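Local coordinates for uncharacterized protein from DUF35 family (Sulfolobus solfataricus, PDB 3IRB) that is of unknown function but combines a zinc-binding ribbon with an OB-fold domain and may bind acyl-CoA, at residues A[97-109]-A[116-128]. Sequence-based numbering, arbitrary orientation.
Sequences NKLAQPVYIALIR and GLLCYAEGNVKVG. With SO4 (sulfate ion), chain F.
Tyr-104 lies against Ala-121 of the partner strand and Val-125 of the loop that follows it; with CG anti to the carbonyl carbon (chi1 -63°), the ring is directed along the partner chain so that Val-125 covers one face. Its CB packs 3.9 Å from the CB of Ala-121, CG and CD1 pass the Ala-121 O, which lies at the ring edge, and both also meet CG2 of Val-125. CE1 lies near Gly-123 O and the same CG2. Along the other edge of the ring, CD2 touches CG1 of Val-125, while CE2 and CZ lie against its CB. That CB sits over the ring centre in a CH-pi contact, 3.7 Å from the centroid of the Tyr-104 ring. At the tip, OH reaches Gly-123 O through a water that hydrogen-bonds to both; a second water joins Pro-102 O to Gly-123 N. Strands 102-109 and 117-123 form an antiparallel hairpin of the OB-fold domain, and three hydrogen-bonded pairs, Tyr-104 with Ala-121, Ala-106 with Cys-119 and Ile-108 with Leu-117, stitch it together. The bond from Ala-106 N to Cys-119 O is almost straight, 178° at the hydrogen and 2.9 Å long. On the face that carries Tyr-104, Ile-108 CG1 rests 3.7 Å from Cys-119 SG, and Ile-108 and Ala-121 touch Val-142 of strand 141-144. The opposite face turns to helix 12-28: there Ile-105 and Tyr-120 run side by side and meet Trp-16 and Met-20, respectively.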
loop_
_atom_site.group_PDB
_atom_site.type_symbol
_atom_site.label_atom_id
_atom_site.label_comp_id
_atom_site.label_asym_id
_atom_site.label_seq_id
_atom_site.Cartn_x
_atom_site.Cartn_y
_atom_site.Cartn_z
ATOM N N ASN A 97 -12.555 23.341 -3.336
ATOM C CA ASN A 97 -12.975 23.524 -1.937
ATOM C C ASN A 97 -11.898 23.122 -0.931
ATOM O O ASN A 97 -11.283 22.058 -1.060
ATOM C CB ASN A 97 -14.215 22.713 -1.645
ATOM C CG ASN A 97 -15.393 23.136 -2.451
ATOM O OD1 ASN A 97 -16.008 24.199 -2.214
ATOM N ND2 ASN A 97 -15.765 22.287 -3.388
ATOM N N LYS A 98 -11.639 23.954 0.070
ATOM C CA LYS A 98 -10.672 23.598 1.119
ATOM C C LYS A 98 -11.194 22.429 1.940
ATOM O O LYS A 98 -12.333 22.400 2.383
ATOM C CB LYS A 98 -10.373 24.782 2.056
ATOM C CG LYS A 98 -9.233 24.503 3.078
ATOM C CD LYS A 98 -9.195 25.560 4.216
ATOM N N LEU A 99 -10.347 21.433 2.140
ATOM C CA LEU A 99 -10.786 20.271 2.873
ATOM C C LEU A 99 -10.642 20.539 4.391
ATOM O O LEU A 99 -9.590 21.000 4.845
ATOM C CB LEU A 99 -9.933 19.068 2.461
ATOM C CG LEU A 99 -10.046 18.618 1.006
ATOM C CD1 LEU A 99 -8.981 17.581 0.705
ATOM C CD2 LEU A 99 -11.476 18.072 0.697
ATOM N N ALA A 100 -11.687 20.201 5.142
ATOM C CA ALA A 100 -11.645 20.132 6.610
ATOM C C ALA A 100 -10.431 19.315 7.056
ATOM O O ALA A 100 -9.650 19.739 7.892
ATOM C CB ALA A 100 -12.940 19.461 7.136
ATOM N N GLN A 101 -10.297 18.126 6.483
ATOM C CA GLN A 101 -9.155 17.272 6.740
ATOM C C GLN A 101 -8.477 17.082 5.407
ATOM O O GLN A 101 -9.075 16.512 4.501
ATOM C CB GLN A 101 -9.610 15.918 7.278
ATOM C CG GLN A 101 -10.074 15.981 8.719
ATOM C CD GLN A 101 -11.204 15.017 8.998
ATOM O OE1 GLN A 101 -11.178 13.857 8.568
ATOM N NE2 GLN A 101 -12.215 15.495 9.713
ATOM N N PRO A 102 -7.253 17.587 5.265
ATOM C CA PRO A 102 -6.487 17.309 4.054
ATOM C C PRO A 102 -6.341 15.824 3.811
ATOM O O PRO A 102 -6.326 15.008 4.772
ATOM C CB PRO A 102 -5.106 17.897 4.360
ATOM C CG PRO A 102 -5.342 18.913 5.388
ATOM C CD PRO A 102 -6.518 18.454 6.197
ATOM N N VAL A 103 -6.228 15.478 2.534
ATOM C CA VAL A 103 -6.002 14.107 2.114
ATOM C C VAL A 103 -4.522 13.943 1.836
ATOM O O VAL A 103 -3.892 14.784 1.176
ATOM C CB VAL A 103 -6.804 13.777 0.852
ATOM C CG1 VAL A 103 -6.375 12.418 0.275
ATOM C CG2 VAL A 103 -8.302 13.810 1.161
ATOM N N TYR A 104 -3.952 12.889 2.369
ATOM C CA TYR A 104 -2.548 12.613 2.124
ATOM C C TYR A 104 -2.447 11.414 1.197
ATOM O O TYR A 104 -3.167 10.444 1.371
ATOM C CB TYR A 104 -1.845 12.324 3.430
ATOM C CG TYR A 104 -1.820 13.448 4.420
ATOM C CD1 TYR A 104 -2.929 13.709 5.230
ATOM C CD2 TYR A 104 -0.694 14.232 4.593
ATOM C CE1 TYR A 104 -2.920 14.729 6.150
ATOM C CE2 TYR A 104 -0.678 15.253 5.540
ATOM C CZ TYR A 104 -1.806 15.500 6.292
ATOM O OH TYR A 104 -1.819 16.495 7.233
ATOM N N ILE A 105 -1.515 11.449 0.245
ATOM C CA ILE A 105 -1.195 10.279 -0.542
ATOM C C ILE A 105 0.144 9.832 0.056
ATOM O O ILE A 105 1.109 10.608 0.031
ATOM C CB ILE A 105 -1.041 10.605 -2.047
ATOM C CG1 ILE A 105 -2.252 11.380 -2.592
ATOM C CG2 ILE A 105 -0.802 9.325 -2.839
ATOM C CD1 ILE A 105 -3.650 10.683 -2.444
ATOM N N ALA A 106 0.180 8.640 0.633
ATOM C CA ALA A 106 1.368 8.167 1.367
ATOM C C ALA A 106 1.894 6.863 0.832
ATOM O O ALA A 106 1.119 6.022 0.380
ATOM C CB ALA A 106 1.051 8.012 2.873
ATOM N N LEU A 107 3.213 6.687 0.895
ATOM C CA LEU A 107 3.819 5.359 0.781
ATOM C C LEU A 107 3.957 4.780 2.161
ATOM O O LEU A 107 4.654 5.330 3.024
ATOM C CB LEU A 107 5.185 5.435 0.142
ATOM C CG LEU A 107 5.846 4.077 -0.065
ATOM C CD1 LEU A 107 4.977 3.169 -0.910
ATOM C CD2 LEU A 107 7.237 4.317 -0.686
ATOM N N ILE A 108 3.248 3.710 2.413
ATOM C CA ILE A 108 3.237 3.096 3.717
ATOM C C ILE A 108 4.135 1.863 3.605
ATOM O O ILE A 108 4.002 1.081 2.659
ATOM C CB ILE A 108 1.839 2.649 4.125
ATOM C CG1 ILE A 108 0.889 3.847 4.226
ATOM C CG2 ILE A 108 1.884 1.817 5.406
ATOM C CD1 ILE A 108 1.295 4.908 5.204
ATOM N N ARG A 109 5.051 1.720 4.546
ATOM C CA ARG A 109 5.981 0.582 4.537
ATOM C C ARG A 109 5.962 -0.166 5.847
ATOM O O ARG A 109 5.350 0.255 6.817
ATOM C CB ARG A 109 7.400 1.047 4.250
ATOM C CG ARG A 109 7.577 1.643 2.830
ATOM C CD ARG A 109 9.027 1.836 2.483
ATOM N NE ARG A 109 9.641 0.548 2.193
ATOM C CZ ARG A 109 10.937 0.337 2.020
ATOM N NH1 ARG A 109 11.811 1.340 2.102
ATOM N NH2 ARG A 109 11.365 -0.894 1.769
ATOM N N GLY A 116 5.896 -1.650 -0.549
ATOM C CA GLY A 116 5.065 -0.817 0.289
ATOM C C GLY A 116 3.718 -0.685 -0.360
ATOM O O GLY A 116 3.469 -1.302 -1.384
ATOM N N LEU A 117 2.858 0.127 0.241
ATOM C CA LEU A 117 1.512 0.280 -0.210
ATOM C C LEU A 117 1.251 1.765 -0.401
ATOM O O LEU A 117 1.457 2.547 0.536
ATOM C CB LEU A 117 0.569 -0.304 0.842
ATOM C CG LEU A 117 0.690 -1.813 0.996
ATOM C CD1 LEU A 117 -0.197 -2.266 2.145
ATOM C CD2 LEU A 117 0.358 -2.520 -0.278
ATOM N N LEU A 118 0.817 2.141 -1.605
ATOM C CA LEU A 118 0.358 3.508 -1.882
ATOM C C LEU A 118 -1.060 3.640 -1.350
ATOM O O LEU A 118 -1.959 2.953 -1.831
ATOM C CB LEU A 118 0.430 3.785 -3.382
ATOM C CG LEU A 118 0.301 5.215 -3.881
ATOM C CD1 LEU A 118 1.377 6.125 -3.271
ATOM C CD2 LEU A 118 0.371 5.196 -5.412
ATOM N N CYS A 119 -1.236 4.512 -0.361
ATOM C CA CYS A 119 -2.447 4.605 0.417
ATOM C C CYS A 119 -2.905 6.030 0.554
ATOM O O CYS A 119 -2.126 6.977 0.416
ATOM C CB CYS A 119 -2.192 4.082 1.854
ATOM S SG CYS A 119 -1.668 2.385 2.012
ATOM N N TYR A 120 -4.192 6.176 0.862
ATOM C CA TYR A 120 -4.715 7.394 1.440
ATOM C C TYR A 120 -4.451 7.416 2.936
ATOM O O TYR A 120 -4.641 6.402 3.619
ATOM C CB TYR A 120 -6.225 7.434 1.268
ATOM C CG TYR A 120 -6.686 7.541 -0.146
ATOM C CD1 TYR A 120 -6.380 8.669 -0.914
ATOM C CD2 TYR A 120 -7.461 6.544 -0.704
ATOM C CE1 TYR A 120 -6.847 8.779 -2.221
ATOM C CE2 TYR A 120 -7.931 6.643 -1.981
ATOM C CZ TYR A 120 -7.626 7.749 -2.739
ATOM O OH TYR A 120 -8.139 7.806 -4.003
ATOM N N ALA A 121 -4.026 8.570 3.445
ATOM C CA ALA A 121 -3.752 8.740 4.877
ATOM C C ALA A 121 -4.470 9.988 5.359
ATOM O O ALA A 121 -4.604 10.954 4.608
ATOM C CB ALA A 121 -2.221 8.844 5.139
ATOM N N GLU A 122 -4.962 9.950 6.590
ATOM C CA GLU A 122 -5.553 11.117 7.216
ATOM C C GLU A 122 -5.114 11.160 8.680
ATOM O O GLU A 122 -4.685 10.158 9.233
ATOM C CB GLU A 122 -7.078 11.167 7.036
ATOM C CG GLU A 122 -7.485 11.425 5.549
ATOM C CD GLU A 122 -8.909 11.897 5.315
ATOM O OE1 GLU A 122 -9.551 12.430 6.251
ATOM O OE2 GLU A 122 -9.386 11.719 4.158
ATOM N N GLY A 123 -5.150 12.365 9.249
ATOM C CA GLY A 123 -4.754 12.619 10.602
ATOM C C GLY A 123 -3.510 13.509 10.705
ATOM O O GLY A 123 -3.223 14.332 9.833
ATOM N N ASN A 124 -2.778 13.311 11.790
ATOM C CA ASN A 124 -1.566 14.078 12.102
ATOM C C ASN A 124 -0.382 13.424 11.433
ATOM O O ASN A 124 0.566 12.996 12.087
ATOM C CB ASN A 124 -1.387 14.170 13.612
ATOM C CG ASN A 124 -2.474 14.950 14.246
ATOM O OD1 ASN A 124 -2.898 15.980 13.717
ATOM N ND2 ASN A 124 -2.965 14.468 15.391
ATOM N N VAL A 125 -0.455 13.360 10.107
ATOM C CA VAL A 125 0.515 12.644 9.302
ATOM C C VAL A 125 1.890 13.347 9.348
ATOM O O VAL A 125 1.979 14.554 9.184
ATOM C CB VAL A 125 0.053 12.521 7.849
ATOM C CG1 VAL A 125 1.140 11.856 6.967
ATOM C CG2 VAL A 125 -1.246 11.687 7.777
ATOM N N LYS A 126 2.933 12.575 9.613
ATOM C CA LYS A 126 4.305 13.043 9.426
ATOM C C LYS A 126 5.144 11.845 9.064
ATOM O O LYS A 126 4.762 10.690 9.315
ATOM C CB LYS A 126 4.869 13.802 10.649
ATOM C CG LYS A 126 4.812 13.103 11.981
ATOM C CD LYS A 126 5.344 13.954 13.188
ATOM C CE LYS A 126 4.420 15.054 13.618
ATOM N NZ LYS A 126 4.865 15.753 14.899
ATOM N N VAL A 127 6.301 12.122 8.478
ATOM C CA VAL A 127 7.181 11.049 8.064
ATOM C C VAL A 127 7.643 10.264 9.292
ATOM O O VAL A 127 7.962 10.848 10.344
ATOM C CB VAL A 127 8.347 11.578 7.171
ATOM C CG1 VAL A 127 9.330 12.477 7.929
ATOM C CG2 VAL A 127 9.043 10.420 6.521
ATOM N N GLY A 128 7.623 8.944 9.166
ATOM C CA GLY A 128 8.015 8.030 10.229
ATOM C C GLY A 128 6.909 7.605 11.178
ATOM O O GLY A 128 7.086 6.700 11.963
HETATM S S SO4 F . 11.780 3.953 -0.317
HETATM O O1 SO4 F . 11.736 3.940 1.148
HETATM O O2 SO4 F . 10.893 4.996 -0.834
HETATM O O3 SO4 F . 11.324 2.640 -0.803
HETATM O O4 SO4 F . 13.172 4.230 -0.703
HETATM O O HOH W 1 -6.136 14.811 7.516
HETATM O O HOH W 2 -3.918 16.767 8.983
#